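Local atomic coordinates of fatty acid synthase 1, isoform A (Drosophila melanogaster, PDB entry 6FN6), a protein that probably carries out de novo synthesis of long-chain saturated fatty acids as a multifunctional NADPH-dependent enzyme, represented here by its dehydratase-enoylreductase-ketoreductase region. Residues Gln566-Ala574 against Lys660-Ala668; Ser582-Gln590 against Ile913-Met921. One frame throughout, in Å; residues are numbered along the deposited sequence.

How the contacts relate
The centres of contact 1 and contact 2 lie about 9 Å apart, and the four segments alternate along the chain, so the two pairings interlock. The links between them are direct. Y571 O of contact 1 and I586 N of contact 2 are 2.6 Å apart, a probable hydrogen bond between strands 570-574 and 583-587. V567 O and I913 N, at 2.9 Å, probably make another, between strands 565-567 and 913-915. Side chains meet as well, with V572 CG2 3.5 Å from W585 CE2. Both contacts are structural and lie away from H24 and D175, the predicted catalytic pair of the dehydratase.

Contact 1 of 2, residues Gln566-Ala574 against Lys660-Ala668; sequences QVEHAYVNA and KSLATTCVA
T664 meets the backbone of A570 with both its main chain and its side chain. The amide N of T664 donates to A570 O over 3.0 Å, and OG1 accepts from A570 N at 3.2 Å with an N-H...O angle of 159°. Along the threonine side chain, CB stands 4.1 Å from both A570 O and E568 O, at van der Waals range. From CB the two branches diverge. OG1 sits between the backbone N and the carbonyl carbon of its own residue (chi1 56°), which turns it onto A570 N and also into the plane of the H569 ring, at the ring edge. There it makes a weak hydrogen bond with H569 ND1 at 3.4 Å; either atom could be the donor. CG2 rests 3.9 Å from A570 O. E568 CG lies over one face of the imidazole, while T665 approaches the ring obliquely, OG1 toward ND1 and CG2 toward CE1.

Further along, Y571 and A663 form a single non-hydrogen-bonded antiparallel pair, the touching parts running 159° apart. V572 N donates to L662 O at 3.2 Å, a carbonyl put forward by the inverse gamma turn centred on L662. Beside this bond L662 CD2 packs 3.6 Å from V572 CB.

The hairpin of strands 570-574 and 583-587 is thus tied to the loop entering strand 665-669, consistent with the non-Rossmann part of the enoylreductase. A570 touches strand 913-915, and L662 reaches A609 of strand 601-611, itself paired with strand 665-669.

Contact 2 of 2, residues Ser582-Gln590 against Ile913-Met921; sequences SLKWIEAAQ and INAIPRTYM
I916 is gripped at both backbone ends by the strand 583-587: its N donates to W585 O at 2.9 Å, and its O accepts from E587 N at 3.0 Å. This pattern, with I586 opposite I916, is a single bridge of parallel type. Next to it, the I586 and I916 side chains run alongside each other in the same direction, with I586 CD1 3.8 Å from I916 CB. E587 adds two more bonds. Its chain runs fully extended, CG opposite the backbone N (chi1 -173°), which carries OE2 to R918 N at 2.9 Å, met on the anti side and somewhat out of the carboxylate plane. Its carbonyl O, lying in the plane of the Y920 ring at the edge, accepts the phenol OH of Y920 at 2.7 Å.

Strands 583-587 and 913-915 cross at 100°, and the pairing is confined to this one bridge, at I916 just after the second strand. In animal-type fatty acid synthases the enoylreductase is inserted between the pseudo-ketoreductase and the ketoreductase. Consistent with this, 582-590 follows strand 549-557 and leads toward the enoylreductase, while 913-921 returns from it to strand 926-930 and a probable Rossmann-type glycine-rich turn; the contact pairs incoming and outgoing chain.

Flat groups take methyls on their faces. I913 CD1 stands 3.5 Å from the centroid of the W585 six-membered ring, 12° off its normal, a CH-pi contact. A589 CB makes another, 3.6 Å from the Y920 ring centroid, and I586 CG2 lies over the R918 guanidinium.

Farther out, W585 NE1 donates to D873 O, which would help fix the indole's rotation. R918 NH2 has a long, weak ion pair with E1151, while the like-charged R947 NH2 lies near R918 NE.

Contact 1 of 2, residues Gln566-Ala574 against Lys660-Ala668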
loop_
_atom_site.group_PDB
_atom_site.type_symbol
_atom_site.label_atom_id
_atom_site.label_comp_id
_atom_site.label_asym_id
_atom_site.label_seq_id
_atom_site.Cartn_x
_atom_site.Cartn_y
_atom_site.Cartn_z
ATOM N N GLN A 566 31.282 -37.378 -23.929
ATOM C CA GLN A 566 30.900 -38.002 -22.665
ATOM C C GLN A 566 31.840 -37.561 -21.545
ATOM O O GLN A 566 32.975 -38.021 -21.454
ATOM C CB GLN A 566 30.904 -39.529 -22.787
ATOM C CG GLN A 566 29.709 -40.104 -23.536
ATOM C CD GLN A 566 29.497 -41.583 -23.255
ATOM O OE1 GLN A 566 30.456 -42.345 -23.110
ATOM N NE2 GLN A 566 28.237 -41.995 -23.169
ATOM N N VAL A 567 31.354 -36.655 -20.704
ATOM C CA VAL A 567 32.136 -36.129 -19.591
ATOM C C VAL A 567 31.657 -36.727 -18.272
ATOM O O VAL A 567 30.569 -37.298 -18.198
ATOM C CB VAL A 567 32.068 -34.592 -19.555
ATOM C CG1 VAL A 567 32.543 -34.010 -20.879
ATOM C CG2 VAL A 567 30.647 -34.123 -19.243
ATOM N N GLU A 568 32.480 -36.609 -17.235
ATOM C CA GLU A 568 32.138 -37.155 -15.927
ATOM C C GLU A 568 31.294 -36.181 -15.105
ATOM O O GLU A 568 30.361 -36.591 -14.414
ATOM C CB GLU A 568 33.408 -37.515 -15.158
ATOM C CG GLU A 568 33.152 -38.246 -13.849
ATOM C CD GLU A 568 34.431 -38.626 -13.130
ATOM O OE1 GLU A 568 35.512 -38.161 -13.551
ATOM O OE2 GLU A 568 34.355 -39.387 -12.144
ATOM N N HIS A 569 31.636 -34.898 -15.177
ATOM C CA HIS A 569 30.934 -33.864 -14.421
ATOM C C HIS A 569 30.388 -32.773 -15.329
ATOM O O HIS A 569 31.094 -32.262 -16.203
ATOM C CB HIS A 569 31.850 -33.252 -13.362
ATOM C CG HIS A 569 32.275 -34.220 -12.303
ATOM N ND1 HIS A 569 31.375 -34.992 -11.600
ATOM C CD2 HIS A 569 33.499 -34.534 -11.819
ATOM C CE1 HIS A 569 32.027 -35.746 -10.734
ATOM N NE2 HIS A 569 33.317 -35.489 -10.847
ATOM N N ALA A 570 29.130 -32.410 -15.108
ATOM C CA ALA A 570 28.481 -31.396 -15.921
ATOM C C ALA A 570 27.348 -30.716 -15.168
ATOM O O ALA A 570 26.880 -31.205 -14.139
ATOM C CB ALA A 570 27.957 -32.015 -17.206
ATOM N N TYR A 571 26.925 -29.570 -15.686
ATOM C CA TYR A 571 25.784 -28.854 -15.139
ATOM C C TYR A 571 24.923 -28.373 -16.297
ATOM O O TYR A 571 25.359 -28.389 -17.449
ATOM C CB TYR A 571 26.235 -27.676 -14.268
ATOM C CG TYR A 571 26.878 -26.555 -15.047
ATOM C CD1 TYR A 571 28.226 -26.599 -15.384
ATOM C CD2 TYR A 571 26.139 -25.452 -15.448
ATOM C CE1 TYR A 571 28.819 -25.576 -16.101
ATOM C CE2 TYR A 571 26.722 -24.425 -16.164
ATOM C CZ TYR A 571 28.063 -24.491 -16.488
ATOM O OH TYR A 571 28.647 -23.468 -17.201
ATOM N N VAL A 572 23.700 -27.955 -15.991
ATOM C CA VAL A 572 22.783 -27.476 -17.013
ATOM C C VAL A 572 22.867 -25.961 -17.076
ATOM O O VAL A 572 22.966 -25.293 -16.045
ATOM C CB VAL A 572 21.344 -27.952 -16.741
ATOM C CG1 VAL A 572 20.375 -27.381 -17.776
ATOM C CG2 VAL A 572 21.286 -29.472 -16.736
ATOM N N ASN A 573 22.832 -25.424 -18.290
ATOM C CA ASN A 573 22.901 -23.986 -18.485
ATOM C C ASN A 573 21.983 -23.549 -19.616
ATOM O O ASN A 573 21.840 -24.247 -20.620
ATOM C CB ASN A 573 24.339 -23.562 -18.789
ATOM C CG ASN A 573 24.506 -22.056 -18.837
ATOM O OD1 ASN A 573 23.720 -21.311 -18.250
ATOM N ND2 ASN A 573 25.534 -21.599 -19.545
ATOM N N ALA A 574 21.353 -22.392 -19.437
ATOM C CA ALA A 574 20.568 -21.770 -20.493
ATOM C C ALA A 574 21.449 -20.765 -21.224
ATOM O O ALA A 574 21.720 -19.682 -20.708
ATOM C CB ALA A 574 19.336 -21.094 -19.919
ATOM N N LYS A 660 23.028 -24.502 -8.058
ATOM C CA LYS A 660 24.019 -25.468 -8.537
ATOM C C LYS A 660 23.665 -26.927 -8.247
ATOM O O LYS A 660 24.544 -27.790 -8.276
ATOM C CB LYS A 660 25.394 -25.150 -7.939
ATOM C CG LYS A 660 25.868 -23.728 -8.203
ATOM C CD LYS A 660 27.159 -23.411 -7.469
ATOM C CE LYS A 660 27.702 -22.042 -7.866
ATOM N NZ LYS A 660 28.017 -21.946 -9.323
ATOM N N SER A 661 22.395 -27.213 -7.975
ATOM C CA SER A 661 21.985 -28.585 -7.685
ATOM C C SER A 661 21.649 -29.337 -8.968
ATOM O O SER A 661 21.593 -30.567 -8.980
ATOM C CB SER A 661 20.779 -28.610 -6.745
ATOM O OG SER A 661 19.564 -28.513 -7.471
ATOM N N LEU A 662 21.442 -28.595 -10.050
ATOM C CA LEU A 662 21.082 -29.208 -11.319
ATOM C C LEU A 662 22.364 -29.589 -12.048
ATOM O O LEU A 662 22.671 -29.077 -13.124
ATOM C CB LEU A 662 20.225 -28.263 -12.161
ATOM C CG LEU A 662 19.583 -28.865 -13.414
ATOM C CD1 LEU A 662 18.671 -30.034 -13.063
ATOM C CD2 LEU A 662 18.808 -27.803 -14.175
ATOM N N ALA A 663 23.106 -30.498 -11.426
ATOM C CA ALA A 663 24.395 -30.940 -11.928
ATOM C C ALA A 663 24.636 -32.376 -11.487
ATOM O O ALA A 663 23.892 -32.911 -10.669
ATOM C CB ALA A 663 25.502 -30.029 -11.426
ATOM N N THR A 664 25.666 -33.005 -12.036
ATOM C CA THR A 664 25.989 -34.377 -11.671
ATOM C C THR A 664 26.472 -34.452 -10.224
ATOM O O THR A 664 26.333 -35.483 -9.567
ATOM C CB THR A 664 27.064 -34.963 -12.599
ATOM O OG1 THR A 664 28.227 -34.128 -12.573
ATOM C CG2 THR A 664 26.536 -35.058 -14.023
ATOM N N THR A 665 27.040 -33.354 -9.737
ATOM C CA THR A 665 27.504 -33.272 -8.356
ATOM C C THR A 665 27.208 -31.890 -7.789
ATOM O O THR A 665 27.158 -30.906 -8.526
ATOM C CB THR A 665 29.015 -33.554 -8.241
ATOM O OG1 THR A 665 29.721 -32.828 -9.257
ATOM C CG2 THR A 665 29.297 -35.044 -8.397
ATOM N N CYS A 666 26.997 -31.821 -6.478
ATOM C CA CYS A 666 26.714 -30.552 -5.819
ATOM C C CYS A 666 27.337 -30.508 -4.430
ATOM O O CYS A 666 27.376 -31.517 -3.725
ATOM C CB CYS A 666 25.204 -30.314 -5.726
ATOM S SG CYS A 666 24.752 -28.684 -5.068
ATOM N N VAL A 667 27.843 -29.339 -4.051
ATOM C CA VAL A 667 28.358 -29.123 -2.707
ATOM C C VAL A 667 27.244 -28.562 -1.828
ATOM O O VAL A 667 26.780 -27.445 -2.044
ATOM C CB VAL A 667 29.578 -28.184 -2.721
ATOM C CG1 VAL A 667 30.095 -27.951 -1.308
ATOM C CG2 VAL A 667 30.677 -28.753 -3.602
ATOM N N ALA A 668 26.822 -29.345 -0.840
ATOM C CA ALA A 668 25.720 -28.955 0.034
ATOM C C ALA A 668 26.203 -28.649 1.451
ATOM O O ALA A 668 27.214 -29.188 1.903
ATOM C CB ALA A 668 24.664 -30.050 0.064
#

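Contact 2 of 2, residues Ser582-Gln590 against Ile913-Met921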
loop_
_atom_site.group_PDB
_atom_site.type_symbol
_atom_site.label_atom_id
_atom_site.label_comp_id
_atom_site.label_asym_id
_atom_site.label_seq_id
_atom_site.Cartn_x
_atom_site.Cartn_y
_atom_site.Cartn_z
ATOM N N SER A 582 17.792 -23.775 -25.610
ATOM C CA SER A 582 19.192 -23.516 -25.314
ATOM C C SER A 582 19.666 -24.276 -24.074
ATOM O O SER A 582 20.863 -24.316 -23.786
ATOM C CB SER A 582 19.415 -22.016 -25.123
ATOM O OG SER A 582 18.621 -21.514 -24.065
ATOM N N LEU A 583 18.732 -24.860 -23.328
ATOM C CA LEU A 583 19.087 -25.636 -22.143
ATOM C C LEU A 583 19.908 -26.862 -22.531
ATOM O O LEU A 583 19.410 -27.769 -23.198
ATOM C CB LEU A 583 17.834 -26.067 -21.381
ATOM C CG LEU A 583 17.112 -24.961 -20.610
ATOM C CD1 LEU A 583 15.707 -25.397 -20.233
ATOM C CD2 LEU A 583 17.903 -24.581 -19.369
ATOM N N LYS A 584 21.168 -26.882 -22.113
ATOM C CA LYS A 584 22.055 -27.989 -22.444
ATOM C C LYS A 584 23.021 -28.277 -21.296
ATOM O O LYS A 584 23.315 -27.402 -20.483
ATOM C CB LYS A 584 22.844 -27.679 -23.722
ATOM C CG LYS A 584 21.995 -27.579 -24.989
ATOM C CD LYS A 584 22.870 -27.405 -26.226
ATOM C CE LYS A 584 22.060 -27.434 -27.517
ATOM N NZ LYS A 584 21.250 -26.198 -27.714
ATOM N N TRP A 585 23.498 -29.515 -21.225
ATOM C CA TRP A 585 24.500 -29.889 -20.236
ATOM C C TRP A 585 25.862 -29.350 -20.652
ATOM O O TRP A 585 26.240 -29.429 -21.822
ATOM C CB TRP A 585 24.561 -31.406 -20.065
ATOM C CG TRP A 585 23.355 -31.982 -19.398
ATOM C CD1 TRP A 585 22.207 -32.406 -19.999
ATOM C CD2 TRP A 585 23.179 -32.203 -17.994
ATOM N NE1 TRP A 585 21.324 -32.876 -19.055
ATOM C CE2 TRP A 585 21.898 -32.762 -17.816
ATOM C CE3 TRP A 585 23.980 -31.982 -16.871
ATOM C CZ2 TRP A 585 21.402 -33.102 -16.559
ATOM C CZ3 TRP A 585 23.484 -32.319 -15.626
ATOM C CH2 TRP A 585 22.209 -32.872 -15.480
ATOM N N ILE A 586 26.596 -28.809 -19.687
ATOM C CA ILE A 586 27.917 -28.256 -19.945
ATOM C C ILE A 586 28.924 -28.941 -19.040
ATOM O O ILE A 586 28.645 -29.190 -17.870
ATOM C CB ILE A 586 27.935 -26.734 -19.723
ATOM C CG1 ILE A 586 26.841 -26.050 -20.551
ATOM C CG2 ILE A 586 29.310 -26.160 -20.046
ATOM C CD1 ILE A 586 26.979 -26.228 -22.050
ATOM N N GLU A 587 30.101 -29.239 -19.576
ATOM C CA GLU A 587 31.146 -29.854 -18.773
ATOM C C GLU A 587 31.547 -28.881 -17.675
ATOM O O GLU A 587 31.658 -27.678 -17.915
ATOM C CB GLU A 587 32.351 -30.224 -19.634
ATOM C CG GLU A 587 33.420 -31.020 -18.905
ATOM C CD GLU A 587 34.628 -31.306 -19.779
ATOM O OE1 GLU A 587 35.548 -32.008 -19.311
ATOM O OE2 GLU A 587 34.660 -30.828 -20.933
ATOM N N ALA A 588 31.770 -29.400 -16.475
ATOM C CA ALA A 588 32.091 -28.552 -15.337
ATOM C C ALA A 588 33.571 -28.628 -15.021
ATOM O O ALA A 588 34.248 -29.580 -15.406
ATOM C CB ALA A 588 31.270 -28.961 -14.124
ATOM N N ALA A 589 34.078 -27.614 -14.330
ATOM C CA ALA A 589 35.470 -27.626 -13.918
ATOM C C ALA A 589 35.623 -28.615 -12.775
ATOM O O ALA A 589 34.671 -28.867 -12.042
ATOM C CB ALA A 589 35.916 -26.234 -13.495
ATOM N N GLN A 590 36.813 -29.181 -12.624
ATOM C CA GLN A 590 37.064 -30.094 -11.521
ATOM C C GLN A 590 37.164 -29.306 -10.220
ATOM O O GLN A 590 37.177 -28.074 -10.229
ATOM C CB GLN A 590 38.329 -30.918 -11.768
ATOM C CG GLN A 590 39.621 -30.120 -11.806
ATOM C CD GLN A 590 40.845 -31.009 -11.937
ATOM O OE1 GLN A 590 40.744 -32.166 -12.346
ATOM N NE2 GLN A 590 42.009 -30.476 -11.582
ATOM N N ILE A 913 28.019 -38.444 -18.849
ATOM C CA ILE A 913 26.860 -37.748 -19.379
ATOM C C ILE A 913 27.307 -36.923 -20.571
ATOM O O ILE A 913 28.405 -36.367 -20.576
ATOM C CB ILE A 913 26.187 -36.876 -18.298
ATOM C CG1 ILE A 913 24.907 -36.236 -18.847
ATOM C CG2 ILE A 913 27.153 -35.809 -17.791
ATOM C CD1 ILE A 913 24.038 -35.570 -17.786
ATOM N N ASN A 914 26.461 -36.861 -21.591
ATOM C CA ASN A 914 26.786 -36.104 -22.786
ATOM C C ASN A 914 26.590 -34.617 -22.530
ATOM O O ASN A 914 25.471 -34.149 -22.314
ATOM C CB ASN A 914 25.926 -36.569 -23.960
ATOM C CG ASN A 914 26.209 -38.003 -24.354
ATOM O OD1 ASN A 914 27.122 -38.276 -25.135
ATOM N ND2 ASN A 914 25.431 -38.932 -23.810
ATOM N N ALA A 915 27.695 -33.879 -22.553
ATOM C CA ALA A 915 27.668 -32.443 -22.326
ATOM C C ALA A 915 28.610 -31.752 -23.298
ATOM O O ALA A 915 29.558 -32.358 -23.801
ATOM C CB ALA A 915 28.058 -32.121 -20.889
ATOM N N ILE A 916 28.338 -30.483 -23.571
ATOM C CA ILE A 916 29.207 -29.695 -24.425
ATOM C C ILE A 916 30.545 -29.582 -23.704
ATOM O O ILE A 916 30.597 -29.093 -22.574
ATOM C CB ILE A 916 28.596 -28.320 -24.737
ATOM C CG1 ILE A 916 27.290 -28.497 -25.514
ATOM C CG2 ILE A 916 29.575 -27.466 -25.537
ATOM C CD1 ILE A 916 26.473 -27.230 -25.654
ATOM N N PRO A 917 31.635 -30.048 -24.341
ATOM C CA PRO A 917 32.919 -29.982 -23.639
ATOM C C PRO A 917 33.357 -28.545 -23.389
ATOM O O PRO A 917 33.016 -27.650 -24.160
ATOM C CB PRO A 917 33.882 -30.702 -24.590
ATOM C CG PRO A 917 33.260 -30.573 -25.934
ATOM C CD PRO A 917 31.777 -30.590 -25.705
ATOM N N ARG A 918 34.101 -28.333 -22.311
ATOM C CA ARG A 918 34.573 -27.003 -21.964
ATOM C C ARG A 918 35.860 -27.086 -21.162
ATOM O O ARG A 918 35.961 -27.852 -20.205
ATOM C CB ARG A 918 33.501 -26.237 -21.186
ATOM C CG ARG A 918 33.959 -24.882 -20.682
ATOM C CD ARG A 918 32.788 -24.042 -20.216
ATOM N NE ARG A 918 31.918 -23.685 -21.333
ATOM C CZ ARG A 918 30.889 -22.848 -21.250
ATOM N NH1 ARG A 918 30.589 -22.265 -20.094
ATOM N NH2 ARG A 918 30.159 -22.590 -22.327
ATOM N N THR A 919 36.850 -26.303 -21.578
ATOM C CA THR A 919 38.159 -26.316 -20.945
ATOM C C THR A 919 38.293 -25.130 -20.005
ATOM O O THR A 919 38.019 -23.991 -20.378
ATOM C CB THR A 919 39.298 -26.284 -21.993
ATOM O OG1 THR A 919 39.082 -27.309 -22.972
ATOM C CG2 THR A 919 40.651 -26.497 -21.337
ATOM N N TYR A 920 38.707 -25.413 -18.777
ATOM C CA TYR A 920 38.905 -24.380 -17.772
ATOM C C TYR A 920 40.391 -24.205 -17.479
ATOM O O TYR A 920 41.186 -25.117 -17.699
ATOM C CB TYR A 920 38.152 -24.732 -16.490
ATOM C CG TYR A 920 36.654 -24.871 -16.671
ATOM C CD1 TYR A 920 36.093 -26.065 -17.109
ATOM C CD2 TYR A 920 35.801 -23.811 -16.396
ATOM C CE1 TYR A 920 34.726 -26.193 -17.272
ATOM C CE2 TYR A 920 34.433 -23.932 -16.555
ATOM C CZ TYR A 920 33.900 -25.122 -16.991
ATOM O OH TYR A 920 32.537 -25.234 -17.151
ATOM N N MET A 921 40.767 -23.027 -16.996
ATOM C CA MET A 921 42.150 -22.784 -16.611
ATOM C C MET A 921 42.463 -23.429 -15.262
ATOM O O MET A 921 41.566 -23.740 -14.479
ATOM C CB MET A 921 42.444 -21.284 -16.554
ATOM C CG MET A 921 42.387 -20.586 -17.903
ATOM S SD MET A 921 43.426 -21.375 -19.153
ATOM C CE MET A 921 42.173 -22.069 -20.227
#